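Local coordinates for calreticulin, putative (Trypanosoma cruzi, PDB 5HCF), which probably acts as a chaperone that binds carbohydrate and peptide through a globular domain of legume-lectin fold, at residues Y3-E7 / T56-T60; A30-Y34 / V75-Q79; S68-S74 / V147-A153; I122-Y126 / W176-L180. All blocks are in the same frame, centred on the assembly; numbering follows the deposited sequence.

Contact 1. Residues Y3-E7 / T56-T60; sequences YFHEE and TAFPT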
loop_
_atom_site.group_PDB
_atom_site.type_symbol
_atom_site.label_atom_id
_atom_site.label_comp_id
_atom_site.label_asym_id
_atom_site.label_seq_id
_atom_site.Cartn_x
_atom_site.Cartn_y
_atom_site.Cartn_z
ATOM N N TYR A 3 2.983 15.451 1.376
ATOM C CA TYR A 3 3.124 15.662 -0.057
ATOM C C TYR A 3 1.839 15.410 -0.831
ATOM O O TYR A 3 1.632 15.965 -1.912
ATOM C CB TYR A 3 4.218 14.759 -0.626
ATOM C CG TYR A 3 5.560 14.849 0.059
ATOM C CD1 TYR A 3 6.236 16.059 0.160
ATOM C CD2 TYR A 3 6.176 13.707 0.566
ATOM C CE1 TYR A 3 7.479 16.134 0.772
ATOM C CE2 TYR A 3 7.417 13.771 1.175
ATOM C CZ TYR A 3 8.066 14.985 1.274
ATOM O OH TYR A 3 9.299 15.044 1.884
ATOM N N PHE A 4 0.965 14.587 -0.266
ATOM C CA PHE A 4 -0.110 14.019 -1.057
ATOM C C PHE A 4 -1.168 13.375 -0.182
ATOM O O PHE A 4 -0.851 12.719 0.810
ATOM C CB PHE A 4 0.470 12.994 -2.038
ATOM C CG PHE A 4 -0.551 12.334 -2.913
ATOM C CD1 PHE A 4 -0.959 12.933 -4.098
ATOM C CD2 PHE A 4 -1.090 11.110 -2.568
ATOM C CE1 PHE A 4 -1.898 12.325 -4.910
ATOM C CE2 PHE A 4 -2.030 10.497 -3.378
ATOM C CZ PHE A 4 -2.434 11.105 -4.548
ATOM N N HIS A 5 -2.427 13.576 -0.549
ATOM C CA HIS A 5 -3.538 12.973 0.169
ATOM C C HIS A 5 -4.721 12.744 -0.765
ATOM O O HIS A 5 -5.509 13.654 -1.014
ATOM C CB HIS A 5 -3.966 13.848 1.347
ATOM C CG HIS A 5 -5.050 13.243 2.184
ATOM N ND1 HIS A 5 -5.712 13.944 3.170
ATOM C CD2 HIS A 5 -5.582 11.997 2.192
ATOM C CE1 HIS A 5 -6.607 13.162 3.741
ATOM N NE2 HIS A 5 -6.549 11.973 3.166
ATOM N N GLU A 6 -4.842 11.522 -1.277
ATOM C CA GLU A 6 -5.980 11.168 -2.116
ATOM C C GLU A 6 -7.186 10.797 -1.259
ATOM O O GLU A 6 -7.168 9.788 -0.554
ATOM C CB GLU A 6 -5.625 10.011 -3.053
ATOM C CG GLU A 6 -6.734 9.655 -4.021
ATOM C CD GLU A 6 -7.170 10.842 -4.858
ATOM O OE1 GLU A 6 -6.430 11.212 -5.793
ATOM O OE2 GLU A 6 -8.250 11.409 -4.578
ATOM N N GLU A 7 -8.233 11.614 -1.330
ATOM C CA GLU A 7 -9.449 11.372 -0.559
ATOM C C GLU A 7 -10.454 10.569 -1.370
ATOM O O GLU A 7 -11.432 10.046 -0.833
ATOM C CB GLU A 7 -10.073 12.693 -0.108
ATOM C CG GLU A 7 -9.270 13.413 0.953
ATOM C CD GLU A 7 -9.607 14.883 1.036
ATOM O OE1 GLU A 7 -9.245 15.628 0.102
ATOM O OE2 GLU A 7 -10.234 15.292 2.033
ATOM N N THR A 56 -2.530 7.976 -10.754
ATOM C CA THR A 56 -2.555 9.429 -10.777
ATOM C C THR A 56 -1.152 9.945 -10.480
ATOM O O THR A 56 -0.361 9.271 -9.820
ATOM C CB THR A 56 -3.561 10.010 -9.765
ATOM O OG1 THR A 56 -3.730 11.412 -10.006
ATOM C CG2 THR A 56 -3.081 9.789 -8.338
ATOM N N ALA A 57 -0.846 11.137 -10.975
ATOM C CA ALA A 57 0.479 11.709 -10.796
ATOM C C ALA A 57 0.521 12.620 -9.581
ATOM O O ALA A 57 -0.421 13.378 -9.330
ATOM C CB ALA A 57 0.902 12.469 -12.044
ATOM N N PHE A 58 1.607 12.525 -8.817
ATOM C CA PHE A 58 1.845 13.462 -7.729
ATOM C C PHE A 58 1.991 14.860 -8.321
ATOM O O PHE A 58 2.654 15.032 -9.345
ATOM C CB PHE A 58 3.103 13.084 -6.942
ATOM C CG PHE A 58 3.086 11.685 -6.389
ATOM C CD1 PHE A 58 2.008 11.227 -5.645
ATOM C CD2 PHE A 58 4.155 10.827 -6.607
ATOM C CE1 PHE A 58 1.997 9.938 -5.133
ATOM C CE2 PHE A 58 4.149 9.540 -6.097
ATOM C CZ PHE A 58 3.068 9.094 -5.359
ATOM N N PRO A 59 1.388 15.866 -7.671
ATOM C CA PRO A 59 1.498 17.245 -8.166
ATOM C C PRO A 59 2.959 17.673 -8.234
ATOM O O PRO A 59 3.369 18.369 -9.162
ATOM C CB PRO A 59 0.720 18.067 -7.128
ATOM C CG PRO A 59 -0.078 17.075 -6.340
ATOM C CD PRO A 59 0.666 15.783 -6.392
ATOM N N THR A 60 3.732 17.238 -7.246
ATOM C CA THR A 60 5.176 17.417 -7.250
ATOM C C THR A 60 5.845 16.076 -6.975
ATOM O O THR A 60 5.397 15.329 -6.103
ATOM C CB THR A 60 5.629 18.451 -6.199
ATOM O OG1 THR A 60 4.824 19.632 -6.307
ATOM C CG2 THR A 60 7.091 18.818 -6.403
#
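The ring of Phe4 takes the edge of Phe58 over one face, with Pro59 CD at the edge of the Phe4 ring, near its plane. Phe58 presents CD1, which stands 3.7 Å above the Phe4 plane and displaced toward the rim, and Phe4 CD1 in turn lies in the plane of the Phe58 ring. The result is a T-shaped pair whose ring centroids are 5.2 Å apart and whose planes meet at 76°. The closest atoms are Phe4 CD1 and Phe58 CD1, at 3.8 Å. Phe4 reaches this place because its CG is anti to the backbone N (chi1 180°), which directs the ring toward the other strand. No hydrogen bond joins the two segments, whose strand axes pass 9.0 Å apart: strand 3-6 and strand 56-58 belong to the two facing sheets of the legume-lectin sandwich, and Phe4 and Phe58 meet in the space between. The chain turns a corner at Pro59 and Thr60, and Pro59 CD meets the ring edge 4.0 Å from Phe4 CD1. At the far end of the ring, Thr56 CG2 approaches Phe4 CZ obliquely at 4.1 Å. The hydroxyl of Thr56 is bonded to the backbone oxygen of His13. Beside it, the buried carboxylate of Glu6 is held by three bonds, OE1 accepting from His13 and Trp14 and OE2 from the backbone N of Phe8.

Contact 2. Residues A30-Y34 / V75-Q79; sequences AGKFY and VKHEQ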
loop_
_atom_site.group_PDB
_atom_site.type_symbol
_atom_site.label_atom_id
_atom_site.label_comp_id
_atom_site.label_asym_id
_atom_site.label_seq_id
_atom_site.Cartn_x
_atom_site.Cartn_y
_atom_site.Cartn_z
ATOM N N ALA A 30 -19.583 4.615 -1.223
ATOM C CA ALA A 30 -19.436 4.332 0.200
ATOM C C ALA A 30 -19.677 2.861 0.547
ATOM O O ALA A 30 -19.509 2.461 1.698
ATOM C CB ALA A 30 -20.368 5.219 1.004
ATOM N N GLY A 31 -20.099 2.066 -0.433
ATOM C CA GLY A 31 -20.327 0.645 -0.216
ATOM C C GLY A 31 -21.732 0.308 0.257
ATOM O O GLY A 31 -22.557 1.204 0.431
ATOM N N LYS A 32 -22.008 -0.981 0.466
ATOM C CA LYS A 32 -23.315 -1.411 0.975
ATOM C C LYS A 32 -23.617 -0.904 2.380
ATOM O O LYS A 32 -24.760 -0.565 2.687
ATOM C CB LYS A 32 -23.431 -2.935 0.995
ATOM C CG LYS A 32 -23.300 -3.633 -0.337
ATOM C CD LYS A 32 -23.762 -5.074 -0.185
ATOM C CE LYS A 32 -22.941 -5.776 0.892
ATOM N NZ LYS A 32 -23.198 -7.238 0.963
ATOM N N PHE A 33 -22.600 -0.864 3.233
ATOM C CA PHE A 33 -22.742 -0.271 4.559
ATOM C C PHE A 33 -21.575 0.671 4.825
ATOM O O PHE A 33 -20.484 0.482 4.291
ATOM C CB PHE A 33 -22.811 -1.355 5.639
ATOM C CG PHE A 33 -21.500 -2.031 5.900
ATOM C CD1 PHE A 33 -21.046 -3.036 5.068
ATOM C CD2 PHE A 33 -20.720 -1.659 6.982
ATOM C CE1 PHE A 33 -19.839 -3.654 5.303
ATOM C CE2 PHE A 33 -19.510 -2.277 7.224
ATOM C CZ PHE A 33 -19.070 -3.277 6.384
ATOM N N TYR A 34 -21.804 1.687 5.648
ATOM C CA TYR A 34 -20.807 2.732 5.843
ATOM C C TYR A 34 -21.008 3.487 7.154
ATOM O O TYR A 34 -22.132 3.613 7.645
ATOM C CB TYR A 34 -20.849 3.711 4.669
ATOM C CG TYR A 34 -22.260 4.057 4.257
ATOM C CD1 TYR A 34 -22.995 5.002 4.961
ATOM C CD2 TYR A 34 -22.867 3.424 3.180
ATOM C CE1 TYR A 34 -24.286 5.316 4.600
ATOM C CE2 TYR A 34 -24.164 3.734 2.811
ATOM C CZ TYR A 34 -24.868 4.681 3.526
ATOM O OH TYR A 34 -26.159 5.000 3.171
ATOM N N VAL A 75 -8.000 0.006 2.843
ATOM C CA VAL A 75 -8.838 -0.806 1.961
ATOM C C VAL A 75 -9.952 -1.447 2.770
ATOM O O VAL A 75 -9.724 -1.922 3.883
ATOM C CB VAL A 75 -8.052 -1.923 1.263
ATOM C CG1 VAL A 75 -8.715 -2.285 -0.057
ATOM C CG2 VAL A 75 -6.628 -1.501 1.048
ATOM N N LYS A 76 -11.151 -1.474 2.206
ATOM C CA LYS A 76 -12.266 -2.145 2.855
ATOM C C LYS A 76 -12.763 -3.273 1.965
ATOM O O LYS A 76 -13.261 -3.029 0.868
ATOM C CB LYS A 76 -13.397 -1.160 3.158
ATOM C CG LYS A 76 -14.582 -1.790 3.874
ATOM C CD LYS A 76 -15.830 -0.916 3.815
ATOM C CE LYS A 76 -16.868 -1.387 4.820
ATOM N NZ LYS A 76 -18.238 -0.967 4.438
ATOM N N HIS A 77 -12.596 -4.506 2.429
ATOM C CA HIS A 77 -13.084 -5.676 1.707
ATOM C C HIS A 77 -14.416 -6.146 2.286
ATOM O O HIS A 77 -14.469 -7.167 2.973
ATOM C CB HIS A 77 -12.068 -6.817 1.771
ATOM C CG HIS A 77 -10.737 -6.482 1.172
ATOM N ND1 HIS A 77 -10.595 -6.015 -0.112
ATOM C CD2 HIS A 77 -9.488 -6.560 1.693
ATOM C CE1 HIS A 77 -9.309 -5.816 -0.365
ATOM N NE2 HIS A 77 -8.621 -6.137 0.713
ATOM N N GLU A 78 -15.485 -5.408 2.002
ATOM C CA GLU A 78 -16.803 -5.700 2.567
ATOM C C GLU A 78 -17.521 -6.840 1.848
ATOM O O GLU A 78 -18.555 -7.326 2.311
ATOM C CB GLU A 78 -17.679 -4.441 2.536
ATOM C CG GLU A 78 -17.759 -3.768 1.172
ATOM C CD GLU A 78 -18.940 -2.816 1.046
ATOM O OE1 GLU A 78 -19.249 -2.110 2.030
ATOM O OE2 GLU A 78 -19.556 -2.767 -0.041
ATOM N N GLN A 79 -16.954 -7.278 0.730
ATOM C CA GLN A 79 -17.620 -8.229 -0.157
ATOM C C GLN A 79 -17.477 -9.711 0.208
ATOM O O GLN A 79 -18.068 -10.559 -0.462
ATOM C CB GLN A 79 -17.135 -8.020 -1.593
ATOM C CG GLN A 79 -15.697 -8.406 -1.829
ATOM C CD GLN A 79 -14.762 -7.219 -1.695
ATOM O OE1 GLN A 79 -14.957 -6.354 -0.841
ATOM N NE2 GLN A 79 -13.748 -7.167 -2.546
#
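The backbone of 30-34 passes the segment 75-79 with Gly31 opposite Glu78, their CA atoms 7.8 Å apart, and Gly31 adopts a positive phi (89°); having no side chain, it lets the carboxylate come close. Glu78 OE2 accepts the backbone N-H of Lys32 at 3.1 Å, through its syn lone pair and almost straight (167°). The other oxygen, OE1, turns its anti lone pair to Lys76 NZ, 2.9 Å away, in a salt bridge within 75-79. One carboxylate therefore grips the loop with one oxygen and steadies the lysine with the other. Lys76, extended throughout, carries its ammonium over the centre of the Phe33 ring, NZ standing 3.1 Å from the centroid in a close cation-pi contact. The same NZ is 2.7 Å from Phe33 O. Phe33 CE1 also packs on Glu78 CB at 3.6 Å. The pairing with Glu78 probably favours the charged lysine in this buried setting. Beyond the two segments, Lys76 touches Glu251 of helix 248-260 and its backbone pairs with Ile223 of strand 223-230, so the contact links the loop after strand 26-29 to an interior strand of the sheet, with Ala254, Leu255 and Met258 of that helix packed on Phe33.

Contact 3. Residues S68-S74 / V147-A153; sequences SLVVSFS and VYTLHIA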
loop_
_atom_site.group_PDB
_atom_site.type_symbol
_atom_site.label_atom_id
_atom_site.label_comp_id
_atom_site.label_asym_id
_atom_site.label_seq_id
_atom_site.Cartn_x
_atom_site.Cartn_y
_atom_site.Cartn_z
ATOM N N SER A 68 12.509 11.171 6.235
ATOM C CA SER A 68 11.548 10.082 6.346
ATOM C C SER A 68 10.581 10.064 5.169
ATOM O O SER A 68 10.357 11.084 4.505
ATOM C CB SER A 68 10.769 10.180 7.659
ATOM O OG SER A 68 11.545 9.707 8.752
ATOM N N LEU A 69 10.007 8.895 4.922
ATOM C CA LEU A 69 8.934 8.766 3.957
ATOM C C LEU A 69 7.863 7.876 4.557
ATOM O O LEU A 69 8.138 6.748 4.961
ATOM C CB LEU A 69 9.443 8.194 2.629
ATOM C CG LEU A 69 8.384 8.061 1.528
ATOM C CD1 LEU A 69 7.946 9.432 1.052
ATOM C CD2 LEU A 69 8.904 7.239 0.364
ATOM N N VAL A 70 6.646 8.403 4.640
ATOM C CA VAL A 70 5.534 7.667 5.224
ATOM C C VAL A 70 4.411 7.495 4.209
ATOM O O VAL A 70 3.949 8.472 3.606
ATOM C CB VAL A 70 4.982 8.373 6.477
ATOM C CG1 VAL A 70 3.919 7.513 7.151
ATOM C CG2 VAL A 70 6.110 8.685 7.450
ATOM N N VAL A 71 3.971 6.249 4.038
ATOM C CA VAL A 71 2.879 5.912 3.130
ATOM C C VAL A 71 1.721 5.303 3.906
ATOM O O VAL A 71 1.915 4.411 4.728
ATOM C CB VAL A 71 3.321 4.913 2.034
ATOM C CG1 VAL A 71 2.352 4.943 0.857
ATOM C CG2 VAL A 71 4.731 5.217 1.571
ATOM N N SER A 72 0.515 5.785 3.642
ATOM C CA SER A 72 -0.663 5.259 4.310
ATOM C C SER A 72 -1.857 5.219 3.364
ATOM O O SER A 72 -2.005 6.088 2.500
ATOM C CB SER A 72 -0.991 6.099 5.545
ATOM O OG SER A 72 -1.916 5.427 6.380
ATOM N N PHE A 73 -2.690 4.195 3.519
ATOM C CA PHE A 73 -3.946 4.098 2.789
ATOM C C PHE A 73 -4.814 3.040 3.448
ATOM O O PHE A 73 -4.322 2.230 4.235
ATOM C CB PHE A 73 -3.709 3.760 1.316
ATOM C CG PHE A 73 -3.401 2.307 1.064
ATOM C CD1 PHE A 73 -2.125 1.805 1.284
ATOM C CD2 PHE A 73 -4.384 1.444 0.597
ATOM C CE1 PHE A 73 -1.839 0.471 1.051
ATOM C CE2 PHE A 73 -4.100 0.110 0.359
ATOM C CZ PHE A 73 -2.829 -0.377 0.586
ATOM N N SER A 74 -6.105 3.052 3.135
ATOM C CA SER A 74 -7.020 2.059 3.682
ATOM C C SER A 74 -7.710 1.275 2.571
ATOM O O SER A 74 -7.958 1.806 1.488
ATOM C CB SER A 74 -8.064 2.725 4.582
ATOM O OG SER A 74 -8.835 3.665 3.855
ATOM N N VAL A 147 -6.370 0.090 7.814
ATOM C CA VAL A 147 -5.397 1.069 7.340
ATOM C C VAL A 147 -3.984 0.497 7.364
ATOM O O VAL A 147 -3.574 -0.136 8.337
ATOM C CB VAL A 147 -5.432 2.350 8.199
ATOM C CG1 VAL A 147 -4.530 3.428 7.598
ATOM C CG2 VAL A 147 -6.861 2.853 8.346
ATOM N N TYR A 148 -3.237 0.734 6.292
ATOM C CA TYR A 148 -1.872 0.234 6.198
ATOM C C TYR A 148 -0.906 1.397 6.045
ATOM O O TYR A 148 -0.977 2.157 5.081
ATOM C CB TYR A 148 -1.741 -0.751 5.037
ATOM C CG TYR A 148 -2.749 -1.877 5.123
ATOM C CD1 TYR A 148 -4.046 -1.711 4.651
ATOM C CD2 TYR A 148 -2.410 -3.100 5.693
ATOM C CE1 TYR A 148 -4.971 -2.731 4.734
ATOM C CE2 TYR A 148 -3.327 -4.125 5.779
ATOM C CZ TYR A 148 -4.608 -3.935 5.301
ATOM O OH TYR A 148 -5.530 -4.952 5.383
ATOM N N THR A 149 -0.007 1.530 7.013
ATOM C CA THR A 149 0.910 2.660 7.063
ATOM C C THR A 149 2.351 2.182 7.148
ATOM O O THR A 149 2.668 1.278 7.920
ATOM C CB THR A 149 0.614 3.576 8.272
ATOM O OG1 THR A 149 -0.767 3.965 8.263
ATOM C CG2 THR A 149 1.484 4.815 8.224
ATOM N N LEU A 150 3.219 2.789 6.346
ATOM C CA LEU A 150 4.627 2.411 6.311
ATOM C C LEU A 150 5.526 3.613 6.542
ATOM O O LEU A 150 5.400 4.638 5.869
ATOM C CB LEU A 150 4.989 1.761 4.974
ATOM C CG LEU A 150 6.451 1.327 4.856
ATOM C CD1 LEU A 150 6.801 0.357 5.972
ATOM C CD2 LEU A 150 6.751 0.722 3.503
ATOM N N HIS A 151 6.430 3.481 7.503
ATOM C CA HIS A 151 7.449 4.487 7.741
ATOM C C HIS A 151 8.806 3.958 7.316
ATOM O O HIS A 151 9.306 2.988 7.890
ATOM C CB HIS A 151 7.481 4.897 9.213
ATOM C CG HIS A 151 8.524 5.924 9.531
ATOM N ND1 HIS A 151 9.030 6.103 10.807
ATOM C CD2 HIS A 151 9.167 6.821 8.748
ATOM C CE1 HIS A 151 9.928 7.066 10.791
ATOM N NE2 HIS A 151 10.032 7.522 9.553
ATOM N N ILE A 152 9.378 4.580 6.285
ATOM C CA ILE A 152 10.763 4.332 5.895
ATOM C C ILE A 152 11.631 5.484 6.385
ATOM O O ILE A 152 11.548 6.597 5.862
ATOM C CB ILE A 152 10.920 4.184 4.372
ATOM C CG1 ILE A 152 9.959 3.124 3.841
ATOM C CG2 ILE A 152 12.353 3.822 4.010
ATOM C CD1 ILE A 152 10.371 1.722 4.187
ATOM N N ALA A 153 12.462 5.214 7.388
ATOM C CA ALA A 153 13.275 6.248 8.025
ATOM C C ALA A 153 14.656 6.373 7.371
ATOM O O ALA A 153 15.121 5.454 6.691
ATOM C CB ALA A 153 13.414 5.960 9.510
#
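Val70 CG2 comes obliquely to the imidazole of His151, 3.8 Å from CD2, while Val70 CG1 meets Thr149 CG2 on the same face of the sheet. Next along this face, Ser72 OG and Thr149 OG1 are hydrogen-bonded at 2.6 Å. Ser72 OG stands anti to the backbone N (chi1 -166°), whereas Thr149 OG1 lies beside its own N (chi1 -53°), and these two torsions bring the hydroxyls together across a non-hydrogen-bonded pair. Just beyond the ladder, Ser68 OG lies in the plane of the His151 ring, bonded to NE2 at 2.8 Å. Strands 69-74 and 147-152 run antiparallel, joined by six backbone bonds. The shortest is Leu150 N to Val71 O, 2.6 Å, and Tyr148 N to Phe73 O is nearly straight (178°). The opposite face carries Leu69, Val71, Phe73, Tyr148, Leu150 and Ile152. There the Phe73 and Tyr148 rings meet obliquely, with centroids 5.9 Å apart, and Tyr148 and Leu150 press on Phe109 of strand 107-114 in the facing sheet. On the first face, helix 233-243 packs on Val70, Ser72 and His151. The chemistry thus differs from face to face: one is largely apolar and aromatic and turned to the sandwich interior, whereas the other mixes valines with polar groups, giving the two buried hydroxyls of Ser72 and Thr149 one shared hydrogen bond and His151 a hydroxyl partner.

Contact 4. Residues I122-Y126 / W176-L180; sequences IILHY and WSLLL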
loop_
_atom_site.group_PDB
_atom_site.type_symbol
_atom_site.label_atom_id
_atom_site.label_comp_id
_atom_site.label_asym_id
_atom_site.label_seq_id
_atom_site.Cartn_x
_atom_site.Cartn_y
_atom_site.Cartn_z
ATOM N N ILE A 122 5.126 -5.833 1.397
ATOM C CA ILE A 122 6.021 -4.690 1.439
ATOM C C ILE A 122 7.195 -5.009 0.529
ATOM O O ILE A 122 8.203 -5.558 0.973
ATOM C CB ILE A 122 6.517 -4.374 2.851
ATOM C CG1 ILE A 122 5.337 -4.207 3.809
ATOM C CG2 ILE A 122 7.369 -3.110 2.828
ATOM C CD1 ILE A 122 5.746 -3.863 5.214
ATOM N N ILE A 123 7.049 -4.668 -0.748
ATOM C CA ILE A 123 8.029 -5.046 -1.759
ATOM C C ILE A 123 8.803 -3.826 -2.241
ATOM O O ILE A 123 8.222 -2.860 -2.744
ATOM C CB ILE A 123 7.360 -5.740 -2.963
ATOM C CG1 ILE A 123 6.556 -6.957 -2.498
ATOM C CG2 ILE A 123 8.397 -6.152 -3.993
ATOM C CD1 ILE A 123 5.947 -7.759 -3.626
ATOM N N LEU A 124 10.119 -3.874 -2.079
ATOM C CA LEU A 124 10.972 -2.761 -2.462
ATOM C C LEU A 124 11.794 -3.114 -3.687
ATOM O O LEU A 124 12.431 -4.166 -3.735
ATOM C CB LEU A 124 11.898 -2.372 -1.310
ATOM C CG LEU A 124 11.277 -1.660 -0.109
ATOM C CD1 LEU A 124 12.234 -1.699 1.077
ATOM C CD2 LEU A 124 10.918 -0.223 -0.473
ATOM N N HIS A 125 11.776 -2.240 -4.685
ATOM C CA HIS A 125 12.648 -2.425 -5.823
ATOM C C HIS A 125 14.010 -1.861 -5.463
ATOM O O HIS A 125 14.152 -0.667 -5.212
ATOM C CB HIS A 125 12.111 -1.749 -7.081
ATOM C CG HIS A 125 12.978 -1.972 -8.277
ATOM N ND1 HIS A 125 12.765 -3.002 -9.171
ATOM C CD2 HIS A 125 14.091 -1.330 -8.707
ATOM C CE1 HIS A 125 13.693 -2.972 -10.106
ATOM N NE2 HIS A 125 14.512 -1.963 -9.850
ATOM N N TYR A 126 15.002 -2.739 -5.399
ATOM C CA TYR A 126 16.353 -2.340 -5.046
ATOM C C TYR A 126 17.372 -3.106 -5.878
ATOM O O TYR A 126 17.357 -4.339 -5.913
ATOM C CB TYR A 126 16.609 -2.564 -3.554
ATOM C CG TYR A 126 18.030 -2.265 -3.133
ATOM C CD1 TYR A 126 18.471 -0.961 -2.965
ATOM C CD2 TYR A 126 18.937 -3.293 -2.922
ATOM C CE1 TYR A 126 19.779 -0.688 -2.587
ATOM C CE2 TYR A 126 20.241 -3.031 -2.548
ATOM C CZ TYR A 126 20.656 -1.730 -2.382
ATOM O OH TYR A 126 21.953 -1.483 -2.003
ATOM N N TRP A 176 14.890 -7.563 4.764
ATOM C CA TRP A 176 14.860 -7.838 3.328
ATOM C C TRP A 176 16.200 -8.436 2.918
ATOM O O TRP A 176 17.176 -8.320 3.652
ATOM C CB TRP A 176 14.600 -6.566 2.513
ATOM C CG TRP A 176 13.185 -6.093 2.488
ATOM C CD1 TRP A 176 12.282 -6.273 1.483
ATOM C CD2 TRP A 176 12.513 -5.329 3.499
ATOM N NE1 TRP A 176 11.085 -5.684 1.809
ATOM C CE2 TRP A 176 11.201 -5.097 3.042
ATOM C CE3 TRP A 176 12.889 -4.827 4.746
ATOM C CZ2 TRP A 176 10.265 -4.384 3.788
ATOM C CZ3 TRP A 176 11.955 -4.117 5.487
ATOM C CH2 TRP A 176 10.661 -3.905 5.005
ATOM N N SER A 177 16.253 -9.054 1.742
ATOM C CA SER A 177 17.529 -9.483 1.168
ATOM C C SER A 177 18.016 -8.437 0.173
ATOM O O SER A 177 17.807 -8.565 -1.034
ATOM C CB SER A 177 17.411 -10.849 0.488
ATOM O OG SER A 177 16.935 -11.826 1.395
ATOM N N LEU A 178 18.653 -7.394 0.694
ATOM C CA LEU A 178 19.108 -6.282 -0.128
ATOM C C LEU A 178 20.596 -6.352 -0.398
ATOM O O LEU A 178 21.034 -6.159 -1.532
ATOM C CB LEU A 178 18.768 -4.947 0.536
ATOM C CG LEU A 178 17.290 -4.747 0.865
ATOM C CD1 LEU A 178 17.047 -3.427 1.593
ATOM C CD2 LEU A 178 16.467 -4.830 -0.414
ATOM N N LEU A 179 21.373 -6.639 0.640
ATOM C CA LEU A 179 22.826 -6.589 0.527
ATOM C C LEU A 179 23.462 -7.973 0.593
ATOM O O LEU A 179 22.795 -8.965 0.907
ATOM C CB LEU A 179 23.400 -5.690 1.622
ATOM C CG LEU A 179 22.909 -4.240 1.616
ATOM C CD1 LEU A 179 23.487 -3.473 2.785
ATOM C CD2 LEU A 179 23.252 -3.544 0.300
ATOM N N LEU A 180 24.752 -8.025 0.277
ATOM C CA LEU A 180 25.533 -9.251 0.372
ATOM C C LEU A 180 25.698 -9.662 1.831
ATOM O O LEU A 180 25.435 -8.870 2.732
ATOM C CB LEU A 180 26.903 -9.061 -0.281
ATOM C CG LEU A 180 26.932 -8.820 -1.794
ATOM C CD1 LEU A 180 28.349 -8.504 -2.263
ATOM C CD2 LEU A 180 26.373 -10.019 -2.542
#
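Trp176 leaves its backbone with CG anti to the carbonyl carbon (chi1 -77°), and its CB carries the indole toward strand 117-126. Along the five-membered ring, CD1 comes within 4.2 Å of Ile122 O, and NE1 donates a hydrogen bond to the same oxygen at 3.0 Å. The oxygen lies only 8° out of the indole plane, although the donor is tilted 24° from the plane of the carbonyl. CE2 then sits under Leu124 CD1, 4.1 Å away, in a CH-pi contact over one face of the five-membered ring. Farther out, CZ2 packs on Ile122 CG2 at 3.3 Å, and CH2 touches the same methyl at the tip. The strand belongs to the seven-stranded antiparallel sheet of the legume-lectin sandwich, and 176-180 follows the short helix 172-175, so the indole pins the chain leaving that helix to the strand. Trp133 stacks on the indole and Tyr158 meets it edge-to-face. Farther along the strand, Tyr126 crosses Leu178 at a slant: CD2 is 3.8 Å from Leu178 CB, while Leu178 O approaches the ring edge, 3.4 Å from CE2. Leu179 CD2 reaches Tyr126 OH at 3.4 Å, and that hydroxyl is hydrogen-bonded to Asp198.

The four contacts are spread through one lectin sandwich. Contact 3, whose centre is 8 Å from that of the chain, joins two neighbouring strands in one sheet. Contact 1, its centre about 14 Å from that of contact 3, spans the gap between sheets. Contact 2 continues strand 69-76 and touches contact 3 through Val75 CG2 and Tyr148 CE1. Contact 4, about 33 Å from contact 2 between centres, lies on the opposite side of the chain's centre and touches contact 3 where Ile122 meets Leu150. Contact 1 closes before contact 3 opens, whereas contacts 1 and 2, 2 and 3, and 3 and 4 alternate in sequence, so distant parts of the chain are interleaved in one globular domain.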